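Local coordinates for extracellular solute-binding protein, family 1 (Trichodesmium erythraeum IMS101, PDB 6G7N) that binds ferric iron in the cleft between its two lobes and, as a solute-binding protein, probably delivers it to an ABC transporter for uptake, at residues 18-23 / 252-257; 78-83 / 94-99; 228-233 / 297-302; 236-241 / 246-251; 259-264 / 271-276. All coordinates share one frame; numbering follows the deposited sequence.

Contact 1 of 5, residues 18-23 / 252-257; sequences YDSFTK and LEYLVS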
# COMPACT_ATOMS: atom_id res chain seq x y z
N TYR A 18 13.08 -10.27 13.11
CA TYR A 18 13.39 -9.75 14.44
C TYR A 18 14.57 -10.53 15.02
O TYR A 18 15.46 -9.95 15.60
CB TYR A 18 12.18 -9.82 15.38
CG TYR A 18 10.90 -9.20 14.86
CD1 TYR A 18 10.88 -8.20 13.89
CD2 TYR A 18 9.69 -9.66 15.34
CE1 TYR A 18 9.69 -7.69 13.41
CE2 TYR A 18 8.49 -9.16 14.87
CZ TYR A 18 8.49 -8.18 13.90
OH TYR A 18 7.30 -7.67 13.39
N ASP A 19 14.55 -11.84 14.87
CA ASP A 19 15.62 -12.68 15.41
C ASP A 19 16.97 -12.40 14.77
O ASP A 19 17.98 -12.37 15.46
CB ASP A 19 15.23 -14.15 15.27
CG ASP A 19 14.07 -14.57 16.21
OD1 ASP A 19 13.65 -13.77 17.06
OD2 ASP A 19 13.56 -15.67 16.02
N SER A 20 17.00 -12.17 13.47
CA SER A 20 18.24 -11.79 12.80
C SER A 20 18.74 -10.44 13.28
O SER A 20 19.95 -10.26 13.54
CB SER A 20 18.04 -11.81 11.30
OG SER A 20 19.23 -11.39 10.67
N PHE A 21 17.83 -9.48 13.39
CA PHE A 21 18.16 -8.17 13.96
C PHE A 21 18.80 -8.31 15.34
O PHE A 21 19.82 -7.69 15.62
CB PHE A 21 16.93 -7.29 13.99
CG PHE A 21 17.13 -6.00 14.65
CD1 PHE A 21 17.84 -4.99 14.01
CD2 PHE A 21 16.59 -5.72 15.90
CE1 PHE A 21 18.04 -3.76 14.60
CE2 PHE A 21 16.76 -4.49 16.49
CZ PHE A 21 17.49 -3.50 15.84
N THR A 22 18.21 -9.14 16.19
CA THR A 22 18.78 -9.34 17.51
C THR A 22 20.18 -9.97 17.47
O THR A 22 21.07 -9.55 18.23
CB THR A 22 17.81 -10.14 18.37
OG1 THR A 22 16.56 -9.44 18.42
CG2 THR A 22 18.34 -10.33 19.77
N LYS A 23 20.35 -10.93 16.59
CA LYS A 23 21.72 -11.53 16.42
C LYS A 23 22.76 -10.48 15.98
O LYS A 23 23.91 -10.45 16.42
CB LYS A 23 21.65 -12.65 15.38
CG LYS A 23 22.92 -13.42 15.09
CD LYS A 23 22.62 -14.57 14.12
CE LYS A 23 23.89 -15.20 13.56
NZ LYS A 23 23.75 -15.67 12.15
N LEU A 252 15.41 0.38 11.52
CA LEU A 252 15.05 0.83 10.17
C LEU A 252 16.15 0.54 9.16
O LEU A 252 15.88 0.10 8.03
CB LEU A 252 14.70 2.32 10.17
CG LEU A 252 13.53 2.77 11.06
CD1 LEU A 252 13.20 4.20 10.71
CD2 LEU A 252 12.31 1.84 10.91
N GLU A 253 17.39 0.78 9.55
CA GLU A 253 18.51 0.50 8.64
C GLU A 253 18.60 -0.99 8.33
O GLU A 253 18.86 -1.37 7.19
CB GLU A 253 19.80 1.04 9.19
CG GLU A 253 19.84 2.56 9.18
CD GLU A 253 21.10 3.18 9.75
OE1 GLU A 253 21.81 2.53 10.55
OE2 GLU A 253 21.35 4.38 9.45
N TYR A 254 18.40 -1.84 9.33
CA TYR A 254 18.40 -3.28 9.08
C TYR A 254 17.34 -3.68 8.06
O TYR A 254 17.58 -4.54 7.21
CB TYR A 254 18.21 -4.01 10.42
CG TYR A 254 17.87 -5.46 10.21
CD1 TYR A 254 18.81 -6.38 9.78
CD2 TYR A 254 16.55 -5.89 10.35
CE1 TYR A 254 18.44 -7.70 9.52
CE2 TYR A 254 16.18 -7.18 10.09
CZ TYR A 254 17.11 -8.08 9.67
OH TYR A 254 16.71 -9.36 9.34
N LEU A 255 16.18 -3.03 8.10
CA LEU A 255 15.09 -3.38 7.18
C LEU A 255 15.41 -3.17 5.71
O LEU A 255 14.74 -3.78 4.87
CB LEU A 255 13.81 -2.64 7.53
CG LEU A 255 13.12 -3.06 8.84
CD1 LEU A 255 11.91 -2.16 9.05
CD2 LEU A 255 12.70 -4.51 8.81
N VAL A 256 16.40 -2.32 5.38
CA VAL A 256 16.77 -2.15 3.98
C VAL A 256 17.86 -3.11 3.52
O VAL A 256 18.23 -3.09 2.35
CB VAL A 256 17.11 -0.70 3.60
CG1 VAL A 256 15.94 0.22 3.95
CG2 VAL A 256 18.39 -0.20 4.23
N SER A 257 18.39 -3.94 4.42
CA SER A 257 19.36 -4.94 4.01
C SER A 257 18.71 -5.93 3.02
O SER A 257 17.51 -6.18 3.09
CB SER A 257 19.94 -5.67 5.21
OG SER A 257 18.98 -6.50 5.85
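Phe21 and Tyr254 pack helix 15-25 against helix 245-255 on one lobe of the periplasmic-binding-protein fold. In both residues CG is turned opposite the backbone N (chi1 175° for Phe21, 166° for Tyr254), and the two side chains meet in the groove between the helices. CB of Phe21 sits over one face of the tyrosine ring, offset toward the rim, 4.1 Å from the ring centroid, a CH-pi contact. In return, CD1 of Phe21 rests against CB of Tyr254 at 3.7 Å. The rings meet at a slant, their planes inclined at 50°. Farther out, the phenol reaches Ser20, whose CB lies 3.4 Å from Tyr254 OH. Phe251, one turn before Tyr254 on helix 245-255, meets the Phe21 ring edge-to-face, while Tyr254 touches Leu17 and Lys24 on either side along helix 15-25. Ser257 is the N-cap of helix 258-266. Two bonds from that serine hold the carbonyl of Tyr254: Ser257 N at 3.0 Å from Tyr254 O, and Ser257 OG donating to the same Tyr254 O at 2.8 Å, in the carbonyl plane.

Contact 2 of 5, residues 78-83 / 94-99; sequences STLNNK and LWFGFS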
# COMPACT_ATOMS: atom_id res chain seq x y z
N SER A 78 22.24 8.01 5.80
CA SER A 78 22.75 7.72 4.46
C SER A 78 22.20 6.38 3.95
O SER A 78 21.88 6.25 2.78
CB SER A 78 24.27 7.69 4.47
OG SER A 78 24.83 7.27 3.25
N THR A 79 22.16 5.38 4.83
CA THR A 79 21.65 4.08 4.43
C THR A 79 20.18 4.14 3.99
O THR A 79 19.82 3.64 2.93
CB THR A 79 21.86 3.07 5.57
OG1 THR A 79 23.27 2.90 5.75
CG2 THR A 79 21.23 1.74 5.31
N LEU A 80 19.33 4.76 4.80
CA LEU A 80 17.92 4.85 4.42
C LEU A 80 17.75 5.65 3.13
O LEU A 80 16.98 5.26 2.25
CB LEU A 80 17.07 5.49 5.52
CG LEU A 80 16.99 4.73 6.84
CD1 LEU A 80 16.10 5.45 7.82
CD2 LEU A 80 16.52 3.31 6.67
N ASN A 81 18.44 6.78 3.02
CA ASN A 81 18.20 7.62 1.88
C ASN A 81 18.74 7.03 0.60
O ASN A 81 18.14 7.17 -0.47
CB ASN A 81 18.73 9.02 2.09
CG ASN A 81 18.03 9.78 3.20
OD1 ASN A 81 16.91 9.46 3.60
ND2 ASN A 81 18.71 10.80 3.70
N ASN A 82 19.91 6.40 0.67
CA ASN A 82 20.48 5.80 -0.53
C ASN A 82 19.67 4.56 -0.98
O ASN A 82 19.46 4.38 -2.18
CB ASN A 82 21.95 5.43 -0.32
CG ASN A 82 22.55 4.87 -1.59
OD1 ASN A 82 22.43 5.46 -2.67
ND2 ASN A 82 23.10 3.63 -1.47
N LYS A 83 19.28 3.73 -0.04
CA LYS A 83 18.63 2.48 -0.39
C LYS A 83 17.13 2.59 -0.67
O LYS A 83 16.60 1.75 -1.41
CB LYS A 83 18.87 1.42 0.70
CG LYS A 83 20.34 1.03 0.86
CD LYS A 83 20.92 0.33 -0.36
CE LYS A 83 22.34 -0.11 -0.14
NZ LYS A 83 22.89 -0.83 -1.32
N LEU A 94 10.31 11.79 7.99
CA LEU A 94 9.50 11.33 9.11
C LEU A 94 9.12 9.85 9.05
O LEU A 94 8.83 9.24 10.08
CB LEU A 94 8.25 12.20 9.26
CG LEU A 94 8.54 13.64 9.69
CD1 LEU A 94 7.32 14.49 9.44
CD2 LEU A 94 8.96 13.70 11.16
N TRP A 95 9.11 9.28 7.84
CA TRP A 95 8.74 7.90 7.65
C TRP A 95 9.30 7.46 6.30
O TRP A 95 9.67 8.28 5.46
CB TRP A 95 7.21 7.67 7.74
CG TRP A 95 6.38 8.64 6.97
CD1 TRP A 95 5.73 9.72 7.50
CD2 TRP A 95 6.11 8.66 5.56
NE1 TRP A 95 5.08 10.43 6.52
CE2 TRP A 95 5.32 9.80 5.32
CE3 TRP A 95 6.49 7.84 4.46
CZ2 TRP A 95 4.92 10.16 4.04
CZ3 TRP A 95 6.10 8.21 3.21
CH2 TRP A 95 5.32 9.34 2.99
N PHE A 96 9.31 6.15 6.13
CA PHE A 96 10.05 5.49 5.05
C PHE A 96 9.30 4.25 4.62
O PHE A 96 8.82 3.49 5.46
CB PHE A 96 11.45 5.07 5.57
CG PHE A 96 12.27 6.21 6.11
CD1 PHE A 96 12.09 6.63 7.44
CD2 PHE A 96 13.13 6.94 5.31
CE1 PHE A 96 12.78 7.72 7.94
CE2 PHE A 96 13.80 8.05 5.82
CZ PHE A 96 13.61 8.43 7.12
N GLY A 97 9.28 3.99 3.31
CA GLY A 97 8.77 2.72 2.82
C GLY A 97 9.79 1.59 2.88
O GLY A 97 10.94 1.80 2.55
N PHE A 98 9.29 0.41 3.25
CA PHE A 98 10.11 -0.79 3.32
C PHE A 98 9.63 -1.92 2.42
O PHE A 98 10.43 -2.79 2.08
CB PHE A 98 10.27 -1.27 4.75
CG PHE A 98 10.98 -0.25 5.61
CD1 PHE A 98 12.35 -0.08 5.53
CD2 PHE A 98 10.29 0.58 6.46
CE1 PHE A 98 13.00 0.89 6.28
CE2 PHE A 98 10.93 1.58 7.19
CZ PHE A 98 12.28 1.72 7.11
N SER A 99 8.36 -1.92 2.00
CA SER A 99 7.90 -2.76 0.88
C SER A 99 6.89 -1.94 0.09
O SER A 99 6.38 -0.94 0.58
CB SER A 99 7.38 -4.14 1.31
OG SER A 99 6.19 -4.05 2.04
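A methyl group held almost squarely above a ring centre marks this contact: Leu80 CD1 stands 3.9 Å from the centroid of the Phe96 ring and only 7° off the ring normal. Its distances to the ring carbons are therefore nearly uniform, with CZ of Phe96 nearest at 3.9 Å from Leu80 CD1, as expected of a CH-pi contact made squarely over a face. The leucine extends away from helix 78-83 with CD1 continuing the chain straight out (chi2 -179°), which drives that branch at the phenylalanine; the two side chains cross at about a right angle. The other branch turns to a second ring, and Leu80 CD2 approaches the edge of Phe98 at CE1, 4.3 Å away. One leucine thus bridges two aromatics, using the face of one and the rim of the other. Asn81 takes a lesser part: its OD1 comes to the edge of the Phe96 ring near the ring plane, 4.1 Å from Phe96 CE2, with the amide tilted 31° against the ring. No hydrogen bond joins the two segments. Leu252 of helix 245-255 packs against both Leu80 and Phe98, so the leucine and the second ring also share a neighbour in that helix. The strand beneath is irregular: a classic beta bulge sets Phe98 and Ser99 opposite the single residue Ser234, and the strand bends there. The whole is a short helix laid on the start of strand 96-108, one of the long strands that run between the lobes of a periplasmic binding protein.

Contact 3 of 5, residues 228-233 / 297-302; sequences GTHVNI and SVYGKL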
# COMPACT_ATOMS: atom_id res chain seq x y z
N GLY A 228 3.19 6.01 -15.44
CA GLY A 228 3.47 4.83 -14.67
C GLY A 228 2.37 4.47 -13.69
O GLY A 228 1.42 5.22 -13.48
N THR A 229 2.51 3.30 -13.08
CA THR A 229 1.53 2.74 -12.20
C THR A 229 1.59 3.39 -10.81
O THR A 229 2.68 3.73 -10.32
CB THR A 229 1.75 1.21 -12.11
OG1 THR A 229 1.57 0.65 -13.40
CG2 THR A 229 0.87 0.51 -11.12
N HIS A 230 0.43 3.51 -10.16
CA HIS A 230 0.31 3.98 -8.77
C HIS A 230 0.85 2.91 -7.82
O HIS A 230 0.29 1.79 -7.76
CB HIS A 230 -1.14 4.28 -8.48
CG HIS A 230 -1.43 4.66 -7.07
ND1 HIS A 230 -1.39 5.95 -6.61
CD2 HIS A 230 -1.81 3.91 -6.00
CE1 HIS A 230 -1.76 5.96 -5.33
NE2 HIS A 230 -2.02 4.74 -4.93
N VAL A 231 1.92 3.27 -7.12
CA VAL A 231 2.51 2.43 -6.10
C VAL A 231 2.34 3.06 -4.74
O VAL A 231 2.28 4.29 -4.58
CB VAL A 231 3.97 2.05 -6.42
CG1 VAL A 231 4.02 1.22 -7.70
CG2 VAL A 231 4.89 3.25 -6.51
N ASN A 232 2.33 2.21 -3.74
CA ASN A 232 2.19 2.67 -2.35
C ASN A 232 3.04 1.76 -1.48
O ASN A 232 3.68 0.84 -2.00
CB ASN A 232 0.69 2.73 -1.99
CG ASN A 232 0.32 3.72 -0.90
OD1 ASN A 232 1.14 4.06 -0.02
ND2 ASN A 232 -0.94 4.18 -0.91
N ILE A 233 3.07 2.03 -0.16
CA ILE A 233 4.08 1.41 0.69
C ILE A 233 3.50 0.80 1.95
O ILE A 233 2.48 1.25 2.49
CB ILE A 233 5.17 2.44 1.09
CG1 ILE A 233 4.58 3.71 1.73
CG2 ILE A 233 6.03 2.78 -0.11
CD1 ILE A 233 5.61 4.56 2.45
N SER A 297 3.97 10.81 -0.25
CA SER A 297 3.38 11.75 0.72
C SER A 297 2.22 12.54 0.15
O SER A 297 1.35 12.96 0.91
CB SER A 297 4.42 12.71 1.28
OG SER A 297 4.89 13.62 0.32
N VAL A 298 2.19 12.76 -1.17
CA VAL A 298 1.07 13.45 -1.82
C VAL A 298 -0.26 12.78 -1.47
O VAL A 298 -1.30 13.44 -1.38
CB VAL A 298 1.29 13.45 -3.36
CG1 VAL A 298 0.03 13.82 -4.11
CG2 VAL A 298 2.44 14.39 -3.70
N TYR A 299 -0.22 11.46 -1.32
CA TYR A 299 -1.45 10.67 -1.05
C TYR A 299 -2.07 11.07 0.24
O TYR A 299 -3.29 11.11 0.41
CB TYR A 299 -1.20 9.17 -0.91
CG TYR A 299 -0.50 8.51 -2.05
CD1 TYR A 299 -0.37 9.14 -3.28
CD2 TYR A 299 0.08 7.27 -1.88
CE1 TYR A 299 0.35 8.56 -4.31
CE2 TYR A 299 0.76 6.66 -2.92
CZ TYR A 299 0.90 7.32 -4.13
OH TYR A 299 1.60 6.75 -5.16
N GLY A 300 -1.22 11.33 1.22
CA GLY A 300 -1.68 11.85 2.52
C GLY A 300 -2.07 13.30 2.47
O GLY A 300 -3.12 13.70 2.99
N LYS A 301 -1.22 14.10 1.86
CA LYS A 301 -1.56 15.55 1.71
C LYS A 301 -2.95 15.83 1.12
O LYS A 301 -3.67 16.75 1.57
CB LYS A 301 -0.49 16.23 0.87
CG LYS A 301 -0.58 17.71 0.86
CD LYS A 301 0.65 18.34 0.25
CE LYS A 301 0.56 19.86 0.38
NZ LYS A 301 1.89 20.54 0.24
N LEU A 302 -3.33 14.99 0.15
CA LEU A 302 -4.63 15.18 -0.52
C LEU A 302 -5.69 14.17 -0.08
O LEU A 302 -6.73 14.05 -0.72
CB LEU A 302 -4.45 15.14 -2.02
CG LEU A 302 -3.78 16.39 -2.54
CD1 LEU A 302 -3.34 16.18 -3.96
CD2 LEU A 302 -4.74 17.57 -2.43
O HOH W 1 2.86 6.18 -7.39
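CG of His230 lies opposite its backbone N (chi1 175°) and CG of Tyr299 opposite its carbonyl carbon (chi1 -55°), and the two side chains reach each other from opposite directions. Tyr299 is modelled in two conformers, so the geometry of the one described is tentative, above all the close approach of His230 CE1 over one face of the phenol ring. The ring planes are 33° apart. The hydroxyl continues beyond the ring to the strand, where Tyr299 OH donates to Val231 O at 2.6 Å, in the carbonyl plane. A water donates a hydrogen bond to Tyr299 OH (2.6 Å) and accepts one from Val231 N (3.1 Å). The hydroxyl is thus tied directly to the carbonyl and, through the water, to the amide of Val231. Asn232 slides past the ring with its amide steeply inclined, ND2 at 3.4 Å from Tyr299 CD2. Its OD1 accepts from Ile233 N at 2.8 Å, and also from Ala60 N. In the fold, strand 231-239 pairs here with strand 96-108 at Arg101, a residue of the ligand pocket, and Tyr299 of helix 297-301 also touches Ser144 of helix 140-167 and Ala60 of helix 60-68.

Contact 4 of 5, residues 236-241 / 246-251; sequences GGVVKN and EGAIKF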
# COMPACT_ATOMS: atom_id res chain seq x y z
N GLY A 236 7.32 2.84 7.88
CA GLY A 236 7.39 3.22 9.28
C GLY A 236 8.37 4.32 9.56
O GLY A 236 9.05 4.82 8.67
N GLY A 237 8.43 4.67 10.84
CA GLY A 237 9.31 5.74 11.29
C GLY A 237 9.65 5.58 12.76
O GLY A 237 9.11 4.71 13.46
N VAL A 238 10.59 6.42 13.19
CA VAL A 238 10.99 6.50 14.62
C VAL A 238 10.01 7.41 15.34
O VAL A 238 9.71 8.53 14.89
CB VAL A 238 12.43 6.97 14.74
CG1 VAL A 238 12.84 7.09 16.20
CG2 VAL A 238 13.36 5.98 14.03
N VAL A 239 9.53 6.92 16.47
CA VAL A 239 8.54 7.65 17.27
C VAL A 239 9.16 8.85 18.00
O VAL A 239 10.32 8.77 18.45
CB VAL A 239 7.81 6.67 18.21
CG1 VAL A 239 6.86 7.36 19.17
CG2 VAL A 239 7.08 5.61 17.40
N LYS A 240 8.38 9.93 18.15
CA LYS A 240 8.85 11.19 18.71
C LYS A 240 9.56 11.02 20.03
O LYS A 240 10.65 11.58 20.21
CB LYS A 240 7.68 12.15 18.85
CG LYS A 240 8.08 13.49 19.46
CD LYS A 240 7.01 14.55 19.32
CE LYS A 240 7.11 15.28 18.00
NZ LYS A 240 5.92 16.16 17.77
N ASN A 241 9.00 10.24 20.93
CA ASN A 241 9.70 10.18 22.24
C ASN A 241 10.42 8.88 22.47
O ASN A 241 10.64 8.50 23.60
CB ASN A 241 8.78 10.56 23.40
CG ASN A 241 8.15 11.93 23.22
OD1 ASN A 241 6.94 12.04 22.91
ND2 ASN A 241 8.95 12.98 23.36
N GLU A 246 18.55 5.31 19.18
CA GLU A 246 19.66 4.66 18.48
C GLU A 246 19.30 3.24 17.93
O GLU A 246 19.60 2.85 16.79
CB GLU A 246 20.88 4.57 19.40
N GLY A 247 18.61 2.50 18.79
CA GLY A 247 18.16 1.17 18.43
C GLY A 247 17.07 1.23 17.37
O GLY A 247 17.05 0.37 16.48
N ALA A 248 16.19 2.23 17.46
CA ALA A 248 15.13 2.41 16.46
C ALA A 248 15.72 2.67 15.08
O ALA A 248 15.29 2.07 14.08
CB ALA A 248 14.20 3.53 16.86
N ILE A 249 16.74 3.52 15.02
CA ILE A 249 17.42 3.80 13.74
C ILE A 249 18.09 2.53 13.22
O ILE A 249 18.02 2.22 12.02
CB ILE A 249 18.43 4.96 13.90
CG1 ILE A 249 17.70 6.28 14.23
CG2 ILE A 249 19.27 5.08 12.64
CD1 ILE A 249 18.64 7.37 14.70
N LYS A 250 18.75 1.77 14.12
CA LYS A 250 19.37 0.51 13.68
C LYS A 250 18.34 -0.43 13.07
O LYS A 250 18.66 -1.16 12.10
CB LYS A 250 20.08 -0.19 14.84
CG LYS A 250 21.39 0.46 15.28
CD LYS A 250 22.08 -0.35 16.37
CE LYS A 250 23.43 0.25 16.79
NZ LYS A 250 24.16 -0.61 17.78
N PHE A 251 17.15 -0.48 13.65
CA PHE A 251 16.11 -1.35 13.11
C PHE A 251 15.68 -0.91 11.71
O PHE A 251 15.62 -1.76 10.80
CB PHE A 251 14.92 -1.39 14.07
CG PHE A 251 13.87 -2.38 13.64
CD1 PHE A 251 14.11 -3.74 13.71
CD2 PHE A 251 12.64 -1.96 13.16
CE1 PHE A 251 13.17 -4.68 13.31
CE2 PHE A 251 11.68 -2.89 12.77
CZ PHE A 251 11.94 -4.24 12.85
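Strand 231-239 is the antiparallel member of an otherwise parallel run of strands in one lobe, and helix 245-255, which follows it after a short turn, folds back onto the sheet here. The joint between them is made by Val238 and Ala248, whose CA atoms are 6.1 Å apart. The small alanine side chain is consistent with so close an approach. The two methyl groups of Val238 straddle the single methyl of Ala248: CG2 of Val238 lies 3.8 Å from Ala248 CB, and CG1 of Val238 is 3.9 Å from that same CB. The valine rotamer explains the fork, since with CG1 set opposite the backbone N (chi1 178°) both branches are turned to the helix. Val238 CG2 does double duty, also grazing the next helical residue, where Ile249 CG1 is 4.4 Å away. Nothing polar crosses between the segments, and the contact is purely a matter of branched and small apolar groups. Ile75 touches both Val238 and Ile249 and adds to the apolar patch, while Val54 of strand 54-58 touches Ala248. The backbone of the strand is engaged in the sheet: backbone hydrogen bonds join Gly237 to Phe55, Val238 to Gln73 and Gly236 to Phe96. The strand order, with a returning strand inserted antiparallel between strands 54-58 and 72-73, is consistent with the type II periplasmic-binding-protein sheet.

Contact 5 of 5, residues 259-264 / 271-276; sequences EAQKIF and YPVVAG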
# COMPACT_ATOMS: atom_id res chain seq x y z
N GLU A 259 18.71 -9.18 2.92
CA GLU A 259 18.01 -10.30 3.58
C GLU A 259 16.65 -9.90 4.23
O GLU A 259 15.63 -10.60 4.12
CB GLU A 259 18.98 -10.93 4.60
N ALA A 260 16.65 -8.73 4.88
CA ALA A 260 15.43 -8.23 5.50
C ALA A 260 14.42 -7.83 4.43
O ALA A 260 13.21 -8.07 4.59
CB ALA A 260 15.72 -7.05 6.40
N GLN A 261 14.89 -7.23 3.35
CA GLN A 261 14.00 -6.86 2.27
C GLN A 261 13.25 -8.06 1.71
O GLN A 261 12.04 -8.00 1.46
CB GLN A 261 14.77 -6.13 1.14
CG GLN A 261 15.06 -4.67 1.46
CD GLN A 261 13.80 -3.86 1.28
OE1 GLN A 261 13.32 -3.68 0.15
NE2 GLN A 261 13.24 -3.41 2.40
N LYS A 262 13.97 -9.16 1.53
CA LYS A 262 13.33 -10.39 1.06
C LYS A 262 12.27 -10.87 2.06
O LYS A 262 11.12 -11.15 1.68
CB LYS A 262 14.37 -11.47 0.84
CG LYS A 262 13.79 -12.82 0.45
CD LYS A 262 14.86 -13.89 0.27
CE LYS A 262 14.28 -15.27 0.00
NZ LYS A 262 13.49 -15.31 -1.24
N ILE A 263 12.64 -11.02 3.32
CA ILE A 263 11.71 -11.59 4.28
C ILE A 263 10.49 -10.69 4.46
O ILE A 263 9.35 -11.17 4.47
CB ILE A 263 12.40 -11.78 5.64
CG1 ILE A 263 13.50 -12.86 5.56
CG2 ILE A 263 11.39 -12.14 6.72
CD1 ILE A 263 14.48 -12.84 6.71
N PHE A 264 10.72 -9.39 4.60
CA PHE A 264 9.63 -8.47 4.88
C PHE A 264 8.69 -8.37 3.69
O PHE A 264 7.46 -8.38 3.86
CB PHE A 264 10.20 -7.10 5.24
CG PHE A 264 9.15 -6.10 5.63
CD1 PHE A 264 8.40 -6.24 6.79
CD2 PHE A 264 8.85 -5.03 4.78
CE1 PHE A 264 7.43 -5.31 7.13
CE2 PHE A 264 7.87 -4.13 5.11
CZ PHE A 264 7.18 -4.26 6.29
N TYR A 271 6.50 -6.13 -3.20
CA TYR A 271 7.79 -5.91 -3.84
C TYR A 271 8.76 -5.29 -2.85
O TYR A 271 8.36 -4.47 -2.02
CB TYR A 271 7.63 -4.97 -5.03
CG TYR A 271 6.72 -5.47 -6.14
CD1 TYR A 271 7.23 -6.26 -7.16
CD2 TYR A 271 5.36 -5.20 -6.16
CE1 TYR A 271 6.41 -6.77 -8.16
CE2 TYR A 271 4.52 -5.71 -7.17
CZ TYR A 271 5.06 -6.49 -8.16
OH TYR A 271 4.19 -6.99 -9.14
N PRO A 272 10.06 -5.57 -2.97
CA PRO A 272 11.05 -4.81 -2.22
C PRO A 272 11.07 -3.37 -2.66
O PRO A 272 10.68 -3.05 -3.78
CB PRO A 272 12.40 -5.47 -2.60
CG PRO A 272 12.01 -6.76 -3.21
CD PRO A 272 10.71 -6.54 -3.87
N VAL A 273 11.53 -2.47 -1.77
CA VAL A 273 11.83 -1.10 -2.20
C VAL A 273 13.27 -0.93 -2.69
O VAL A 273 13.54 0.02 -3.43
CB VAL A 273 11.51 -0.04 -1.12
CG1 VAL A 273 10.06 -0.12 -0.70
CG2 VAL A 273 12.45 -0.13 0.07
N VAL A 274 14.18 -1.83 -2.27
CA VAL A 274 15.59 -1.65 -2.55
C VAL A 274 15.96 -2.24 -3.90
O VAL A 274 15.68 -3.40 -4.19
CB VAL A 274 16.44 -2.22 -1.42
CG1 VAL A 274 17.93 -2.14 -1.74
CG2 VAL A 274 16.15 -1.55 -0.09
N ALA A 275 16.63 -1.42 -4.71
CA ALA A 275 17.08 -1.85 -6.02
C ALA A 275 17.98 -3.08 -5.90
O ALA A 275 18.85 -3.16 -5.03
CB ALA A 275 17.84 -0.73 -6.72
N GLY A 276 17.77 -4.04 -6.79
CA GLY A 276 18.62 -5.21 -6.87
C GLY A 276 18.18 -6.39 -6.02
O GLY A 276 18.66 -7.52 -6.21
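The side-chain amide of Gln261 is met in its plane by Val273 and over one face by Val274. Val273 N donates to Gln261 OE1 at 2.9 Å, with a C=O...N angle of 155°. The second donor comes in differently: Val274 N, 3.2 Å from Gln261 OE1, stands 45° out of the carbonyl plane. On that same side a methyl is laid on the amide, Val274 CG2 lying 3.6 Å from Gln261 CD. Below the plane, CB of Pro272 comes within 3.4 Å of Gln261 OE1. One buried oxygen is thus gripped by two successive backbone N-H groups, which pins the chain just after the proline. The glutamine is folded rather than stretched, and the bend at chi2 (-76°) brings OE1 to the two N-H groups. CG of Gln261 rests separately on Val274 CG2 at 3.7 Å. The element joined is the short helix 258-266, which the chain leaves through a brief loop to return as strand 271-272 at the margin of the mixed sheet; Tyr271 is bonded through its backbone to Lys100 of strand 96-108. Just beyond Pro272 the backbone N-H groups of Val273 and Val274 are taken by a side chain of the helix. The other half of the amide is used as well, so that it cannot turn over without losing bonds: Gln261 NE2 donates to Leu255 O, at the end of helix 245-255, and to Phe98 O, beside the bulge of strand 96-108.

All five contacts are buried. Contacts 1, 2, 4 and 5 gather on one side of the chain's centre, whereas contact 3 lies nearer the middle, its centre about 9 Å from the centre of the chain. Helix 245-255 serves contacts 1 and 4, with Phe21 against Phe251 and Leu252 against Val238 where they meet. Strand 231-239 is shared by contacts 3 and 4 at its two ends, and its neighbour 96-108 supplies contact 2. Contacts 1, 2 and 4 are mainly apolar, with no hydrogen bond across, aromatic in the first two and wholly aliphatic in the last. Contacts 3 and 5 instead spend a side-chain polar group on strand or loop backbone, and Gln261 of contact 5 ties contacts 1 and 2 together.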